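Local coordinates for protein Afp1 (Serratia entomophila, PDB 6RBN) that probably forms, as many stacked copies, the inner tube within the sheath of a contractile injection system, the anti-feeding prophage, at residues A61-N75 against I132-V144. Sequence-based numbering, arbitrary orientation.
Sequences APNITLSKGVFPGKN and IAVQQITLMADRV
Gln135 reaches across Val70, its CG 3.7 Å from Val70 CG2 and the two side chains at about a right angle, before its amide meets that of Asn75. With CG anti to its own carbonyl carbon (chi1 -71°) and the chain extended beyond, the glutamine comes at Asn75 from the opposite direction, and the amides lie nearly coplanar, 18° apart. Asn75 ND2 gives a hydrogen bond to a lone pair of Gln135 OE1 at 3.1 Å; Gln135 NE2 faces Asn75 OD1 in return, modelled too close for its length to be trusted. The pairing ties the loop after strand 63-69 to strand 134-140.

The strands themselves run antiparallel, with paired bonds between Ile64 and Leu139 and between Leu66 and Ile137; Leu66 N to Ile137 O measures 2.9 Å. Ile64, Leu66, Ile137 and Leu139 share one face, where Leu66 CD1 touches Leu139 CD1 at 3.8 Å. On the other face Thr65 CG2 packs on Gln136, whose OE1 is hydrogen-bonded to Thr121 OG1, and Thr138 OG1 is hydrogen-bonded to Ser119 OG. Beyond the strands, Pro62 CG sits 3.7 Å from both Ala141 CB and Val144 CG2. Backbone bonds from Val70 and Ala133 continue to another copy of the protein, consistent with a gp19-family tube. Mid-pair, one face is thus aliphatic and the other largely polar, while the buried Gln135 amide is met by that of Asn75.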
# COMPACT_ATOMS: atom_id res chain seq x y z
N ALA A 61 49.09 31.30 9.99
CA ALA A 61 47.95 32.16 10.23
C ALA A 61 46.64 31.40 10.01
O ALA A 61 46.55 30.55 9.12
CB ALA A 61 47.99 33.36 9.29
N PRO A 62 45.62 31.68 10.81
CA PRO A 62 44.31 31.09 10.56
C PRO A 62 43.53 31.86 9.51
O PRO A 62 43.63 33.08 9.38
CB PRO A 62 43.62 31.19 11.93
CG PRO A 62 44.27 32.35 12.57
CD PRO A 62 45.69 32.35 12.12
N ASN A 63 42.75 31.11 8.73
CA ASN A 63 41.85 31.66 7.73
C ASN A 63 40.43 31.32 8.15
O ASN A 63 40.05 30.14 8.14
CB ASN A 63 42.17 31.13 6.34
CG ASN A 63 43.52 31.59 5.84
OD1 ASN A 63 44.44 30.79 5.67
ND2 ASN A 63 43.64 32.89 5.60
N ILE A 64 39.65 32.33 8.50
CA ILE A 64 38.38 32.17 9.19
C ILE A 64 37.26 32.60 8.26
O ILE A 64 37.33 33.67 7.65
CB ILE A 64 38.38 32.98 10.49
CG1 ILE A 64 39.47 32.44 11.41
CG2 ILE A 64 37.03 32.93 11.18
CD1 ILE A 64 39.79 33.34 12.53
N THR A 65 36.24 31.76 8.14
CA THR A 65 35.11 32.00 7.26
C THR A 65 33.86 32.25 8.10
O THR A 65 33.46 31.40 8.89
CB THR A 65 34.88 30.81 6.33
OG1 THR A 65 36.00 30.68 5.44
CG2 THR A 65 33.60 30.97 5.55
N LEU A 66 33.26 33.42 7.92
CA LEU A 66 31.99 33.77 8.53
C LEU A 66 30.98 34.01 7.42
O LEU A 66 31.32 34.56 6.37
CB LEU A 66 32.10 35.02 9.39
CG LEU A 66 32.99 34.99 10.63
CD1 LEU A 66 33.06 36.36 11.26
CD2 LEU A 66 32.47 33.99 11.63
N SER A 67 29.73 33.60 7.63
CA SER A 67 28.71 33.81 6.62
C SER A 67 27.38 34.15 7.28
O SER A 67 26.97 33.49 8.23
CB SER A 67 28.55 32.58 5.72
OG SER A 67 28.01 31.50 6.44
N LYS A 68 26.72 35.19 6.77
CA LYS A 68 25.42 35.61 7.26
C LYS A 68 24.56 36.02 6.08
O LYS A 68 25.02 36.08 4.94
CB LYS A 68 25.53 36.76 8.26
CG LYS A 68 26.02 38.05 7.66
CD LYS A 68 26.02 39.14 8.69
CE LYS A 68 24.59 39.52 9.03
NZ LYS A 68 24.51 40.68 9.95
N GLY A 69 23.30 36.33 6.36
CA GLY A 69 22.36 36.70 5.32
C GLY A 69 22.38 38.18 5.01
O GLY A 69 22.97 38.99 5.72
N VAL A 70 21.71 38.54 3.92
CA VAL A 70 21.59 39.92 3.48
C VAL A 70 20.27 40.48 4.00
O VAL A 70 19.21 39.91 3.74
CB VAL A 70 21.68 40.04 1.96
CG1 VAL A 70 21.45 41.46 1.51
CG2 VAL A 70 23.03 39.56 1.48
N PHE A 71 20.34 41.59 4.72
CA PHE A 71 19.23 42.22 5.41
C PHE A 71 18.94 43.58 4.79
O PHE A 71 19.81 44.18 4.16
CB PHE A 71 19.58 42.35 6.90
CG PHE A 71 19.54 41.05 7.63
CD1 PHE A 71 18.36 40.59 8.19
CD2 PHE A 71 20.67 40.25 7.71
CE1 PHE A 71 18.32 39.39 8.86
CE2 PHE A 71 20.63 39.04 8.37
CZ PHE A 71 19.46 38.61 8.94
N PRO A 72 17.71 44.10 4.93
CA PRO A 72 17.35 45.36 4.26
C PRO A 72 18.02 46.61 4.82
O PRO A 72 17.86 47.68 4.23
CB PRO A 72 15.83 45.44 4.45
CG PRO A 72 15.41 44.06 4.68
CD PRO A 72 16.50 43.43 5.45
N GLY A 73 18.75 46.53 5.92
CA GLY A 73 19.36 47.72 6.48
C GLY A 73 20.65 48.11 5.80
O GLY A 73 20.72 48.13 4.57
N LYS A 74 21.68 48.42 6.57
CA LYS A 74 23.01 48.68 6.03
C LYS A 74 23.88 47.45 6.20
O LYS A 74 23.69 46.66 7.11
CB LYS A 74 23.64 49.91 6.69
CG LYS A 74 23.95 49.75 8.17
CD LYS A 74 24.52 51.03 8.76
CE LYS A 74 25.92 51.31 8.23
NZ LYS A 74 26.89 50.29 8.70
N ASN A 75 24.85 47.30 5.30
CA ASN A 75 25.69 46.11 5.26
C ASN A 75 26.95 46.38 6.07
O ASN A 75 27.90 46.98 5.55
CB ASN A 75 26.01 45.75 3.82
CG ASN A 75 26.36 44.28 3.63
OD1 ASN A 75 26.38 43.79 2.50
ND2 ASN A 75 26.61 43.58 4.72
N ILE A 132 18.13 32.13 0.72
CA ILE A 132 18.44 33.45 1.25
C ILE A 132 19.74 33.95 0.62
O ILE A 132 20.68 33.18 0.39
CB ILE A 132 18.51 33.40 2.79
CG1 ILE A 132 17.11 33.29 3.36
CG2 ILE A 132 19.21 34.60 3.42
CD1 ILE A 132 16.26 34.47 2.96
N ALA A 133 19.77 35.24 0.29
CA ALA A 133 20.99 35.93 -0.09
C ALA A 133 21.96 35.88 1.08
O ALA A 133 21.74 36.53 2.10
CB ALA A 133 20.68 37.37 -0.50
N VAL A 134 23.03 35.10 0.93
CA VAL A 134 24.00 34.86 2.00
C VAL A 134 25.36 35.37 1.55
O VAL A 134 25.94 34.83 0.60
CB VAL A 134 24.07 33.38 2.39
CG1 VAL A 134 25.21 33.14 3.36
CG2 VAL A 134 22.77 32.93 3.00
N GLN A 135 25.86 36.39 2.23
CA GLN A 135 27.23 36.82 2.06
C GLN A 135 28.17 35.93 2.85
O GLN A 135 27.79 35.36 3.88
CB GLN A 135 27.40 38.26 2.51
CG GLN A 135 26.75 39.27 1.60
CD GLN A 135 26.81 40.66 2.16
OE1 GLN A 135 27.22 40.86 3.30
NE2 GLN A 135 26.41 41.64 1.36
N GLN A 136 29.40 35.81 2.38
CA GLN A 136 30.40 34.93 2.97
C GLN A 136 31.73 35.65 3.00
O GLN A 136 32.36 35.85 1.95
CB GLN A 136 30.46 33.61 2.19
CG GLN A 136 31.46 32.58 2.67
CD GLN A 136 32.74 32.60 1.86
OE1 GLN A 136 32.73 32.99 0.69
NE2 GLN A 136 33.83 32.17 2.45
N ILE A 137 32.17 36.05 4.19
CA ILE A 137 33.37 36.85 4.39
C ILE A 137 34.48 35.96 4.93
O ILE A 137 34.23 35.08 5.76
CB ILE A 137 33.08 38.06 5.31
CG1 ILE A 137 34.29 38.99 5.44
CG2 ILE A 137 32.55 37.65 6.67
CD1 ILE A 137 33.94 40.34 6.01
N THR A 138 35.69 36.14 4.42
CA THR A 138 36.86 35.45 4.93
C THR A 138 37.78 36.45 5.62
O THR A 138 37.91 37.60 5.18
CB THR A 138 37.64 34.72 3.85
OG1 THR A 138 38.13 35.66 2.89
CG2 THR A 138 36.77 33.71 3.15
N LEU A 139 38.40 36.00 6.69
CA LEU A 139 39.20 36.86 7.55
C LEU A 139 40.60 36.30 7.67
O LEU A 139 40.80 35.08 7.64
CB LEU A 139 38.57 36.97 8.93
CG LEU A 139 37.15 37.53 9.01
CD1 LEU A 139 36.63 37.38 10.41
CD2 LEU A 139 37.10 38.97 8.59
N MET A 140 41.57 37.19 7.79
CA MET A 140 42.95 36.83 8.05
C MET A 140 43.30 37.25 9.47
O MET A 140 43.14 38.41 9.83
CB MET A 140 43.89 37.50 7.05
CG MET A 140 45.36 37.16 7.24
SD MET A 140 45.80 35.47 6.85
CE MET A 140 45.76 35.54 5.06
N ALA A 141 43.78 36.30 10.26
CA ALA A 141 44.12 36.59 11.65
C ALA A 141 45.54 36.15 11.95
O ALA A 141 46.28 35.79 11.04
CB ALA A 141 43.14 35.90 12.59
N ASP A 142 45.93 36.18 13.22
CA ASP A 142 47.29 35.81 13.58
C ASP A 142 47.36 34.72 14.64
O ASP A 142 48.32 33.93 14.65
CB ASP A 142 48.06 37.05 14.02
CG ASP A 142 47.30 37.86 15.01
OD1 ASP A 142 46.14 37.51 15.26
OD2 ASP A 142 47.86 38.85 15.53
N ARG A 143 46.37 34.64 15.53
CA ARG A 143 46.31 33.52 16.45
C ARG A 143 44.87 33.24 16.83
O ARG A 143 43.99 34.10 16.71
CB ARG A 143 47.14 33.75 17.72
CG ARG A 143 46.58 34.81 18.63
CD ARG A 143 47.46 35.03 19.84
NE ARG A 143 46.88 36.01 20.74
CZ ARG A 143 47.07 37.32 20.65
NH1 ARG A 143 46.50 38.14 21.52
NH2 ARG A 143 47.85 37.81 19.70
N VAL A 144 44.63 32.01 17.28
CA VAL A 144 43.34 31.55 17.78
C VAL A 144 43.58 30.90 19.13
O VAL A 144 44.35 29.94 19.23
CB VAL A 144 42.65 30.56 16.82
CG1 VAL A 144 41.43 29.96 17.46
CG2 VAL A 144 42.27 31.24 15.53